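Local atomic coordinates of proto-oncogene vav (PDB entry 6NEW), a protein that probably acts as a guanine nucleotide exchange factor for Rac-type GTPases, through a RhoGEF (DH) domain joined to a PH domain and a zinc-binding C1 domain. Residues 340-343 and 344-348; 39-42 and 43-47; 124-127 and 128-132; 221-224 and 225-229. One frame throughout, in Å; residues are numbered along the deposited sequence.

Interaction 1: residues 340-343 and 344-348; sequences KWME and QFEMA
Trp341 and Phe345 swing their rings off the helix with nearly equal first torsions, chi1 -85° and -92°, and this brings them together one turn apart. They do not stack on each other. Phe345 CE2 comes to the edge of the indole, near its plane, 3.9 Å from Trp341 CE3. The phenyl ring also sets an edge against the preceding turn, where its CD2 lies 3.2 Å from Trp341 O. That oxygen accepts the backbone bond from Phe345 N at 2.9 Å. Gln344, Glu346 and Met347 donate their backbone N-H groups in the same four-residue pattern. Both rings turn to the sheet. Trp341 stacks with Phe332, Phe345 meets the ring of Phe317 at a steep angle, and Leu272 touches both. With an alanine in place of Phe345, a gap is likely to open beside Trp341 CE3, and Phe317 would lose this ring partner. Next to the rings, Met342 and Glu346 slant across each other, with Met342 CG 3.9 Å from Glu346 OE2. Glu346 CG rests 3.4 Å from Met342 O. On the exposed side, Glu343 has its CG opposite its own backbone N (chi1 -179°). Its side chain runs alongside Met347 in the same direction, with OE1 4.1 Å from Met347 SD. Met347 CG lies 3.4 Å from Glu343 O, so the methionine lies against that backbone oxygen. One face of the helix is thus aromatic and buried and the other is exposed and largely polar, as in the C-terminal helix that caps one end of the β-sandwich of a PH domain.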
loop_
_atom_site.group_PDB
_atom_site.type_symbol
_atom_site.label_atom_id
_atom_site.label_comp_id
_atom_site.label_asym_id
_atom_site.label_seq_id
_atom_site.Cartn_x
_atom_site.Cartn_y
_atom_site.Cartn_z
ATOM N N LYS A 340 21.017 3.030 -13.740
ATOM C CA LYS A 340 19.702 2.679 -13.226
ATOM C C LYS A 340 19.656 1.250 -12.637
ATOM O O LYS A 340 19.109 1.080 -11.549
ATOM C CB LYS A 340 18.616 2.901 -14.297
ATOM C CG LYS A 340 17.183 2.591 -13.842
ATOM C CD LYS A 340 16.519 3.638 -12.924
ATOM C CE LYS A 340 15.241 3.045 -12.370
ATOM N NZ LYS A 340 14.190 4.066 -12.146
ATOM N N TRP A 341 20.233 0.255 -13.332
ATOM C CA TRP A 341 20.259 -1.127 -12.863
ATOM C C TRP A 341 21.094 -1.279 -11.581
ATOM O O TRP A 341 20.685 -1.989 -10.657
ATOM C CB TRP A 341 20.777 -2.066 -13.958
ATOM C CG TRP A 341 19.722 -2.528 -14.904
ATOM C CD1 TRP A 341 19.297 -1.888 -16.034
ATOM C CD2 TRP A 341 18.976 -3.751 -14.825
ATOM N NE1 TRP A 341 18.355 -2.653 -16.684
ATOM C CE2 TRP A 341 18.146 -3.809 -15.970
ATOM C CE3 TRP A 341 18.938 -4.810 -13.906
ATOM C CZ2 TRP A 341 17.279 -4.884 -16.214
ATOM C CZ3 TRP A 341 18.084 -5.876 -14.147
ATOM C CH2 TRP A 341 17.260 -5.904 -15.286
ATOM N N MET A 342 22.253 -0.596 -11.539
ATOM C CA MET A 342 23.198 -0.551 -10.430
ATOM C C MET A 342 22.520 -0.034 -9.173
ATOM O O MET A 342 22.674 -0.624 -8.101
ATOM C CB MET A 342 24.352 0.383 -10.797
ATOM C CG MET A 342 25.390 0.508 -9.706
ATOM S SD MET A 342 26.716 -0.642 -10.038
ATOM C CE MET A 342 27.498 0.269 -11.327
ATOM N N GLU A 343 21.804 1.089 -9.311
ATOM C CA GLU A 343 21.047 1.740 -8.251
ATOM C C GLU A 343 19.948 0.765 -7.722
ATOM O O GLU A 343 19.742 0.674 -6.512
ATOM C CB GLU A 343 20.455 3.036 -8.807
ATOM C CG GLU A 343 19.641 3.894 -7.849
ATOM C CD GLU A 343 18.703 4.832 -8.595
ATOM O OE1 GLU A 343 17.475 4.579 -8.585
ATOM O OE2 GLU A 343 19.209 5.758 -9.274
ATOM N N GLN A 344 19.307 0.000 -8.622
ATOM C CA GLN A 344 18.291 -0.976 -8.238
ATOM C C GLN A 344 18.872 -2.209 -7.522
ATOM O O GLN A 344 18.198 -2.745 -6.640
ATOM C CB GLN A 344 17.419 -1.373 -9.428
ATOM C CG GLN A 344 16.576 -0.207 -9.993
ATOM C CD GLN A 344 15.561 0.330 -9.040
ATOM O OE1 GLN A 344 14.759 -0.404 -8.466
ATOM N NE2 GLN A 344 15.583 1.623 -8.833
ATOM N N PHE A 345 20.119 -2.639 -7.870
ATOM C CA PHE A 345 20.794 -3.764 -7.196
ATOM C C PHE A 345 21.163 -3.345 -5.759
ATOM O O PHE A 345 21.009 -4.131 -4.821
ATOM C CB PHE A 345 22.061 -4.184 -7.951
ATOM C CG PHE A 345 21.883 -5.277 -8.973
ATOM C CD1 PHE A 345 21.929 -6.611 -8.602
ATOM C CD2 PHE A 345 21.740 -4.972 -10.318
ATOM C CE1 PHE A 345 21.776 -7.622 -9.548
ATOM C CE2 PHE A 345 21.604 -5.984 -11.267
ATOM C CZ PHE A 345 21.623 -7.304 -10.871
ATOM N N GLU A 346 21.614 -2.090 -5.599
ATOM C CA GLU A 346 21.953 -1.509 -4.303
ATOM C C GLU A 346 20.716 -1.439 -3.413
ATOM O O GLU A 346 20.782 -1.855 -2.263
ATOM C CB GLU A 346 22.598 -0.124 -4.459
ATOM C CG GLU A 346 24.033 -0.197 -4.981
ATOM C CD GLU A 346 24.630 1.074 -5.568
ATOM O OE1 GLU A 346 23.880 2.056 -5.782
ATOM O OE2 GLU A 346 25.854 1.078 -5.835
ATOM N N MET A 347 19.582 -0.980 -3.973
ATOM C CA MET A 347 18.300 -0.891 -3.287
ATOM C C MET A 347 17.793 -2.272 -2.887
ATOM O O MET A 347 17.310 -2.420 -1.769
ATOM C CB MET A 347 17.268 -0.172 -4.158
ATOM C CG MET A 347 17.373 1.344 -4.135
ATOM S SD MET A 347 16.352 2.196 -5.404
ATOM C CE MET A 347 14.693 1.729 -4.881
ATOM N N ALA A 348 17.963 -3.304 -3.769
ATOM C CA ALA A 348 17.577 -4.697 -3.499
ATOM C C ALA A 348 18.404 -5.331 -2.335
ATOM O O ALA A 348 17.824 -5.913 -1.425
ATOM C CB ALA A 348 17.729 -5.519 -4.755
#

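Interaction 2: residues 39-42 and 43-47; sequences DKRC and CCLRE
Leu45 lays its CD1 methyl over the guanidinium of Arg41, and this is the tight part of the contact. CD1 sits above the centre of the flat group, 3.5 Å from Arg41 CZ. The two side chains meet at a slant. Arg41 has its CG opposite the backbone N (chi1 177°), and a bend at chi2 carries the guanidinium toward the next turn. The charge is met elsewhere: Arg41 NH2 forms a salt bridge with Glu198 and a weak bond to Gly108 O. Leu189 of helix 182-191 packs on both Arg41 and Leu45. Below the methyl, Leu45 CG is 3.4 Å from Arg41 O, which also accepts Leu45 N at 3.2 Å.

The other side is looser and carries the exposed Arg46. Its chain bends at chi3 (-70°) and folds back over the preceding turn. One guanidinium face looks at Cys42 O, which stands above the plane toward the rim. Arg46 NH2 reaches Cys42 CB at 3.8 Å. The oxygen takes its hydrogen bond from Arg46 N at 3.1 Å. Asp39 has the opposite charge but is no ion-pair partner, since its OD1 stays 6.3 Å from Arg46 NH2. The contact lies in the first turns of helix 37-71, the first long helix of the all-helical DH domain, with one face packed on helix 182-191 and the other polar.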
loop_
_atom_site.group_PDB
_atom_site.type_symbol
_atom_site.label_atom_id
_atom_site.label_comp_id
_atom_site.label_asym_id
_atom_site.label_seq_id
_atom_site.Cartn_x
_atom_site.Cartn_y
_atom_site.Cartn_z
ATOM N N ASP A 39 -12.713 29.891 18.723
ATOM C CA ASP A 39 -13.752 29.952 17.691
ATOM C C ASP A 39 -13.387 29.111 16.466
ATOM O O ASP A 39 -14.265 28.439 15.931
ATOM C CB ASP A 39 -14.091 31.404 17.302
ATOM C CG ASP A 39 -14.856 32.214 18.340
ATOM O OD1 ASP A 39 -15.617 31.604 19.137
ATOM O OD2 ASP A 39 -14.738 33.465 18.322
ATOM N N LYS A 40 -12.092 29.106 16.064
ATOM C CA LYS A 40 -11.566 28.302 14.952
ATOM C C LYS A 40 -11.572 26.820 15.328
ATOM O O LYS A 40 -11.903 25.989 14.492
ATOM C CB LYS A 40 -10.144 28.740 14.565
ATOM C CG LYS A 40 -10.107 29.784 13.465
ATOM C CD LYS A 40 -8.710 30.343 13.277
ATOM C CE LYS A 40 -8.677 31.468 12.266
ATOM N NZ LYS A 40 -7.302 32.000 12.075
ATOM N N ARG A 41 -11.228 26.507 16.593
ATOM C CA ARG A 41 -11.194 25.162 17.170
ATOM C C ARG A 41 -12.603 24.570 17.225
ATOM O O ARG A 41 -12.772 23.380 16.962
ATOM C CB ARG A 41 -10.528 25.200 18.564
ATOM C CG ARG A 41 -10.472 23.889 19.320
ATOM C CD ARG A 41 -11.403 23.946 20.510
ATOM N NE ARG A 41 -11.516 22.640 21.145
ATOM C CZ ARG A 41 -12.359 22.340 22.123
ATOM N NH1 ARG A 41 -13.205 23.258 22.580
ATOM N NH2 ARG A 41 -12.390 21.121 22.630
ATOM N N CYS A 42 -13.608 25.400 17.538
ATOM C CA CYS A 42 -15.007 24.977 17.593
ATOM C C CYS A 42 -15.574 24.733 16.195
ATOM O O CYS A 42 -16.425 23.856 16.030
ATOM C CB CYS A 42 -15.847 25.966 18.395
ATOM S SG CYS A 42 -15.526 25.917 20.179
ATOM N N CYS A 43 -15.060 25.457 15.188
ATOM C CA CYS A 43 -15.456 25.286 13.785
ATOM C C CYS A 43 -14.931 23.950 13.235
ATOM O O CYS A 43 -15.579 23.340 12.379
ATOM C CB CYS A 43 -14.980 26.461 12.936
ATOM S SG CYS A 43 -15.920 27.989 13.196
ATOM N N CYS A 44 -13.750 23.514 13.733
ATOM C CA CYS A 44 -13.103 22.261 13.349
ATOM C C CYS A 44 -13.886 21.101 13.911
ATOM O O CYS A 44 -14.115 20.132 13.192
ATOM C CB CYS A 44 -11.643 22.230 13.791
ATOM S SG CYS A 44 -10.581 23.403 12.911
ATOM N N LEU A 45 -14.354 21.227 15.178
ATOM C CA LEU A 45 -15.174 20.219 15.861
ATOM C C LEU A 45 -16.533 20.049 15.184
ATOM O O LEU A 45 -17.032 18.930 15.090
ATOM C CB LEU A 45 -15.368 20.555 17.350
ATOM C CG LEU A 45 -14.137 20.509 18.259
ATOM C CD1 LEU A 45 -14.429 21.183 19.576
ATOM C CD2 LEU A 45 -13.680 19.083 18.529
ATOM N N ARG A 46 -17.106 21.162 14.697
ATOM C CA ARG A 46 -18.381 21.204 13.982
ATOM C C ARG A 46 -18.250 20.505 12.626
ATOM O O ARG A 46 -19.133 19.720 12.265
ATOM C CB ARG A 46 -18.841 22.657 13.780
ATOM C CG ARG A 46 -20.005 23.070 14.668
ATOM C CD ARG A 46 -20.529 24.453 14.293
ATOM N NE ARG A 46 -19.585 25.524 14.631
ATOM C CZ ARG A 46 -19.515 26.122 15.817
ATOM N NH1 ARG A 46 -20.330 25.764 16.803
ATOM N NH2 ARG A 46 -18.622 27.082 16.028
ATOM N N GLU A 47 -17.139 20.783 11.888
ATOM C CA GLU A 47 -16.847 20.173 10.586
ATOM C C GLU A 47 -16.660 18.667 10.740
ATOM O O GLU A 47 -17.278 17.918 9.996
ATOM C CB GLU A 47 -15.621 20.810 9.915
ATOM C CG GLU A 47 -15.686 20.721 8.397
ATOM C CD GLU A 47 -14.400 21.022 7.647
ATOM O OE1 GLU A 47 -13.704 21.999 8.007
ATOM O OE2 GLU A 47 -14.111 20.302 6.664
#

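Interaction 3: residues 124-127 and 128-132; sequences LVYG and RYCSQ
Leu124 O and Arg128 N are joined through a water beside the short helix 125-131 of the DH domain. They stand 4.1 Å apart. The water donates to Leu124 O at 3.0 Å and accepts a weak bond from Arg128 N. Leu124 O is also taken by Gly127 N, so the chain turns tightly here. Val125 comes next. Its oxygen accepts Tyr129 N at 3.2 Å, with Arg128 CB close by and a weak further bond from Asn85. Tyr126 makes the straightest backbone bond of the contact: Cys130 N gives to Tyr126 O at 2.9 Å and 167°, from above the carbonyl plane. The Cys130 sulfur lies beside its own backbone N, which puts it 3.3 Å from Tyr126 O and at the edge of the tyrosine ring. The ring itself points into the bundle, where its OH bonds to Tyr55 and its side chain touches Leu89, Pro175 and Val216. Tyr129 is buried too, and its OH bonds to Leu172 O. Gly127 closes the segment. Its oxygen accepts Ser131 N at 3.2 Å, nearly in line with the C=O bond. Ser131 also turns its hydroxyl back along the helix, with OG held between the backbone N and the carbonyl carbon (chi1 67°). Ser131 OG gives a hydrogen bond to Arg128 O at 3.1 Å. Replacing Ser131 by an alanine would probably leave Arg128 O without its hydroxyl donor. The hydroxyl comes to Arg128 O from well above the carbonyl plane, with a C=O to donor angle of 107°.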
loop_
_atom_site.group_PDB
_atom_site.type_symbol
_atom_site.label_atom_id
_atom_site.label_comp_id
_atom_site.label_asym_id
_atom_site.label_seq_id
_atom_site.Cartn_x
_atom_site.Cartn_y
_atom_site.Cartn_z
ATOM N N LEU A 124 -9.355 -0.588 9.720
ATOM C CA LEU A 124 -8.454 -1.296 8.808
ATOM C C LEU A 124 -9.202 -2.064 7.707
ATOM O O LEU A 124 -8.594 -2.496 6.729
ATOM C CB LEU A 124 -7.470 -2.190 9.568
ATOM C CG LEU A 124 -6.278 -1.460 10.195
ATOM C CD1 LEU A 124 -5.523 -2.369 11.120
ATOM C CD2 LEU A 124 -5.321 -0.910 9.132
ATOM N N VAL A 125 -10.546 -2.129 7.827
ATOM C CA VAL A 125 -11.462 -2.717 6.854
ATOM C C VAL A 125 -11.435 -1.867 5.573
ATOM O O VAL A 125 -11.897 -2.316 4.520
ATOM C CB VAL A 125 -12.887 -2.932 7.421
ATOM C CG1 VAL A 125 -12.907 -3.998 8.523
ATOM C CG2 VAL A 125 -13.525 -1.622 7.893
ATOM N N TYR A 126 -10.820 -0.657 5.661
ATOM C CA TYR A 126 -10.608 0.245 4.528
ATOM C C TYR A 126 -9.491 -0.292 3.633
ATOM O O TYR A 126 -9.381 0.110 2.474
ATOM C CB TYR A 126 -10.332 1.690 4.975
ATOM C CG TYR A 126 -11.602 2.487 5.177
ATOM C CD1 TYR A 126 -12.293 3.024 4.092
ATOM C CD2 TYR A 126 -12.134 2.676 6.448
ATOM C CE1 TYR A 126 -13.471 3.744 4.272
ATOM C CE2 TYR A 126 -13.313 3.387 6.639
ATOM C CZ TYR A 126 -13.977 3.918 5.548
ATOM O OH TYR A 126 -15.134 4.617 5.745
ATOM N N GLY A 127 -8.678 -1.198 4.189
ATOM C CA GLY A 127 -7.636 -1.918 3.466
ATOM C C GLY A 127 -8.312 -2.788 2.424
ATOM O O GLY A 127 -8.129 -2.566 1.221
ATOM N N ARG A 128 -9.232 -3.683 2.900
ATOM C CA ARG A 128 -10.085 -4.571 2.089
ATOM C C ARG A 128 -10.917 -3.785 1.052
ATOM O O ARG A 128 -11.112 -4.294 -0.053
ATOM C CB ARG A 128 -11.008 -5.409 3.002
ATOM C CG ARG A 128 -11.689 -6.613 2.326
ATOM C CD ARG A 128 -12.682 -7.257 3.282
ATOM N NE ARG A 128 -13.344 -8.448 2.741
ATOM C CZ ARG A 128 -14.418 -8.440 1.955
ATOM N NH1 ARG A 128 -14.941 -7.290 1.546
ATOM N NH2 ARG A 128 -14.956 -9.579 1.541
ATOM N N TYR A 129 -11.376 -2.546 1.396
ATOM C CA TYR A 129 -12.178 -1.697 0.507
ATOM C C TYR A 129 -11.374 -1.099 -0.620
ATOM O O TYR A 129 -11.697 -1.330 -1.781
ATOM C CB TYR A 129 -12.929 -0.556 1.277
ATOM C CG TYR A 129 -13.936 0.202 0.420
ATOM C CD1 TYR A 129 -15.227 -0.287 0.227
ATOM C CD2 TYR A 129 -13.579 1.374 -0.243
ATOM C CE1 TYR A 129 -16.131 0.363 -0.612
ATOM C CE2 TYR A 129 -14.476 2.033 -1.085
ATOM C CZ TYR A 129 -15.752 1.523 -1.266
ATOM O OH TYR A 129 -16.643 2.175 -2.082
ATOM N N CYS A 130 -10.379 -0.271 -0.270
ATOM C CA CYS A 130 -9.561 0.516 -1.184
ATOM C C CYS A 130 -8.742 -0.321 -2.146
ATOM O O CYS A 130 -8.430 0.152 -3.249
ATOM C CB CYS A 130 -8.706 1.514 -0.413
ATOM S SG CYS A 130 -9.676 2.729 0.522
ATOM N N SER A 131 -8.449 -1.567 -1.764
ATOM C CA SER A 131 -7.734 -2.486 -2.632
ATOM C C SER A 131 -8.642 -2.853 -3.818
ATOM O O SER A 131 -8.246 -2.682 -4.976
ATOM C CB SER A 131 -7.302 -3.732 -1.858
ATOM O OG SER A 131 -8.367 -4.559 -1.423
ATOM N N GLN A 132 -9.897 -3.266 -3.509
ATOM C CA GLN A 132 -10.912 -3.707 -4.471
ATOM C C GLN A 132 -11.826 -2.588 -5.049
ATOM O O GLN A 132 -12.880 -2.923 -5.579
ATOM C CB GLN A 132 -11.770 -4.831 -3.845
ATOM C CG GLN A 132 -11.008 -6.149 -3.659
ATOM C CD GLN A 132 -11.649 -7.149 -2.713
ATOM O OE1 GLN A 132 -12.384 -6.809 -1.783
ATOM N NE2 GLN A 132 -11.319 -8.416 -2.892
HETATM O O HOH W 1 -9.247 -5.269 5.835
#

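Interaction 4: residues 221-224 and 225-229; sequences RDNE and TLRQI
Arg227 folds back over Asn223 on the preceding turn. Its CB starts 3.3 Å from Asn223 O, the oxygen that accepts Arg227 N at 2.8 Å. CG and CD lead outward, and a bend at chi3 (-96°) then returns the chain. NE and CZ pass near the same oxygen, which stands over one face of the guanidinium, toward its rim. At the tip the two nitrogens part. Arg227 NH1 is 3.8 Å from Asn223 O, and Arg227 NH2 reaches Asn223 CB at 3.6 Å. Glu224 is not an ion-pair partner, for its OE2 stays 6.1 Å from Arg227 NH1.

Elsewhere on the helix a water links Asp222 to Thr225, 2.7 Å from Asp222 OD1 and 2.8 Å from Thr225 OG1. Asp222 OD2 is held by the backbone N-H groups of Thr385 and Phe386. Leu226 sets its CG 3.3 Å from Asp222 O and its side chain touches Phe386. Ordinary four-residue helix bonds are thus joined to a docked loop. The arrangement belongs to the long helix 196-235, which leads from the DH domain toward the PH domain and has the C1 domain packed on its side.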
loop_
_atom_site.group_PDB
_atom_site.type_symbol
_atom_site.label_atom_id
_atom_site.label_comp_id
_atom_site.label_asym_id
_atom_site.label_seq_id
_atom_site.Cartn_x
_atom_site.Cartn_y
_atom_site.Cartn_z
ATOM N N ARG A 221 -0.874 0.117 -3.233
ATOM C CA ARG A 221 0.424 -0.037 -3.816
ATOM C C ARG A 221 0.883 -1.468 -3.924
ATOM O O ARG A 221 1.490 -1.806 -4.872
ATOM C CB ARG A 221 1.419 0.775 -3.033
ATOM C CG ARG A 221 1.931 1.968 -3.780
ATOM C CD ARG A 221 2.801 2.858 -2.926
ATOM N NE ARG A 221 2.390 4.249 -3.055
ATOM C CZ ARG A 221 2.237 5.073 -2.022
ATOM N NH1 ARG A 221 1.851 6.322 -2.206
ATOM N NH2 ARG A 221 2.463 4.642 -0.795
ATOM N N ASP A 222 0.568 -2.289 -2.934
ATOM C CA ASP A 222 0.921 -3.711 -2.889
ATOM C C ASP A 222 0.133 -4.573 -3.862
ATOM O O ASP A 222 0.702 -5.502 -4.448
ATOM C CB ASP A 222 0.828 -4.268 -1.472
ATOM C CG ASP A 222 1.964 -3.879 -0.551
ATOM O OD1 ASP A 222 2.873 -3.138 -0.999
ATOM O OD2 ASP A 222 1.964 -4.339 0.605
ATOM N N ASN A 223 -1.168 -4.288 -4.044
ATOM C CA ASN A 223 -1.964 -5.042 -5.013
ATOM C C ASN A 223 -1.494 -4.809 -6.440
ATOM O O ASN A 223 -1.437 -5.759 -7.208
ATOM C CB ASN A 223 -3.443 -4.760 -4.871
ATOM C CG ASN A 223 -4.075 -5.317 -3.624
ATOM O OD1 ASN A 223 -3.585 -6.255 -2.973
ATOM N ND2 ASN A 223 -5.208 -4.768 -3.297
ATOM N N GLU A 224 -1.042 -3.602 -6.755
ATOM C CA GLU A 224 -0.459 -3.309 -8.077
ATOM C C GLU A 224 0.809 -4.146 -8.276
ATOM O O GLU A 224 1.017 -4.675 -9.384
ATOM C CB GLU A 224 -0.055 -1.841 -8.175
ATOM C CG GLU A 224 -1.222 -0.875 -8.188
ATOM C CD GLU A 224 -0.882 0.504 -7.662
ATOM O OE1 GLU A 224 0.269 0.934 -7.900
ATOM O OE2 GLU A 224 -1.745 1.153 -7.021
ATOM N N THR A 225 1.665 -4.234 -7.197
ATOM C CA THR A 225 2.910 -5.012 -7.167
ATOM C C THR A 225 2.591 -6.481 -7.382
ATOM O O THR A 225 3.212 -7.110 -8.232
ATOM C CB THR A 225 3.685 -4.754 -5.867
ATOM O OG1 THR A 225 4.050 -3.377 -5.783
ATOM C CG2 THR A 225 4.928 -5.585 -5.747
ATOM N N LEU A 226 1.600 -7.019 -6.632
ATOM C CA LEU A 226 1.181 -8.408 -6.731
ATOM C C LEU A 226 0.583 -8.707 -8.099
ATOM O O LEU A 226 0.783 -9.809 -8.615
ATOM C CB LEU A 226 0.260 -8.835 -5.562
ATOM C CG LEU A 226 0.896 -8.821 -4.145
ATOM C CD1 LEU A 226 -0.146 -8.786 -3.052
ATOM C CD2 LEU A 226 1.821 -9.995 -3.918
ATOM N N ARG A 227 -0.074 -7.723 -8.721
ATOM C CA ARG A 227 -0.635 -7.851 -10.078
ATOM C C ARG A 227 0.485 -7.941 -11.109
ATOM O O ARG A 227 0.452 -8.806 -11.980
ATOM C CB ARG A 227 -1.619 -6.718 -10.399
ATOM C CG ARG A 227 -2.989 -7.253 -10.820
ATOM C CD ARG A 227 -4.067 -6.182 -10.841
ATOM N NE ARG A 227 -4.847 -6.153 -9.598
ATOM C CZ ARG A 227 -4.922 -5.110 -8.770
ATOM N NH1 ARG A 227 -4.253 -3.992 -9.033
ATOM N NH2 ARG A 227 -5.674 -5.178 -7.677
ATOM N N GLN A 228 1.522 -7.121 -10.928
ATOM C CA GLN A 228 2.739 -7.095 -11.736
ATOM C C GLN A 228 3.522 -8.411 -11.589
ATOM O O GLN A 228 4.017 -8.923 -12.597
ATOM C CB GLN A 228 3.574 -5.871 -11.349
ATOM C CG GLN A 228 5.002 -5.851 -11.881
ATOM C CD GLN A 228 5.821 -4.720 -11.302
ATOM O OE1 GLN A 228 5.607 -4.237 -10.171
ATOM N NE2 GLN A 228 6.802 -4.296 -12.065
ATOM N N ILE A 229 3.613 -8.973 -10.347
ATOM C CA ILE A 229 4.282 -10.257 -10.075
ATOM C C ILE A 229 3.536 -11.382 -10.797
ATOM O O ILE A 229 4.176 -12.205 -11.466
ATOM C CB ILE A 229 4.492 -10.525 -8.557
ATOM C CG1 ILE A 229 5.613 -9.636 -7.972
ATOM C CG2 ILE A 229 4.745 -12.021 -8.242
ATOM C CD1 ILE A 229 5.466 -9.394 -6.463
HETATM O O HOH W 2 4.384 -2.570 -3.106
#

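In the fold
All four contacts are local turns of helices, spread over the DH domain, the helix that leads from it and the PH domain. Interactions 3 and 4 are neighbours, with centres about 15 Å apart. They touch through Ser131 and Asn223, though that approach is modelled too close to be trusted in detail. Both also border the C1 domain: Leu124 touches Thr372, and Asp222 binds Thr385 and Phe386. Two zinc ions hold that domain, one through Cys375, Cys378, His400 and Cys403. Interaction 1, in the PH domain, has its centre about 20 Å from that of interaction 4. Interactions 1 and 2 are the farthest apart, about 49 Å between centres, on opposite sides of the chain's centre.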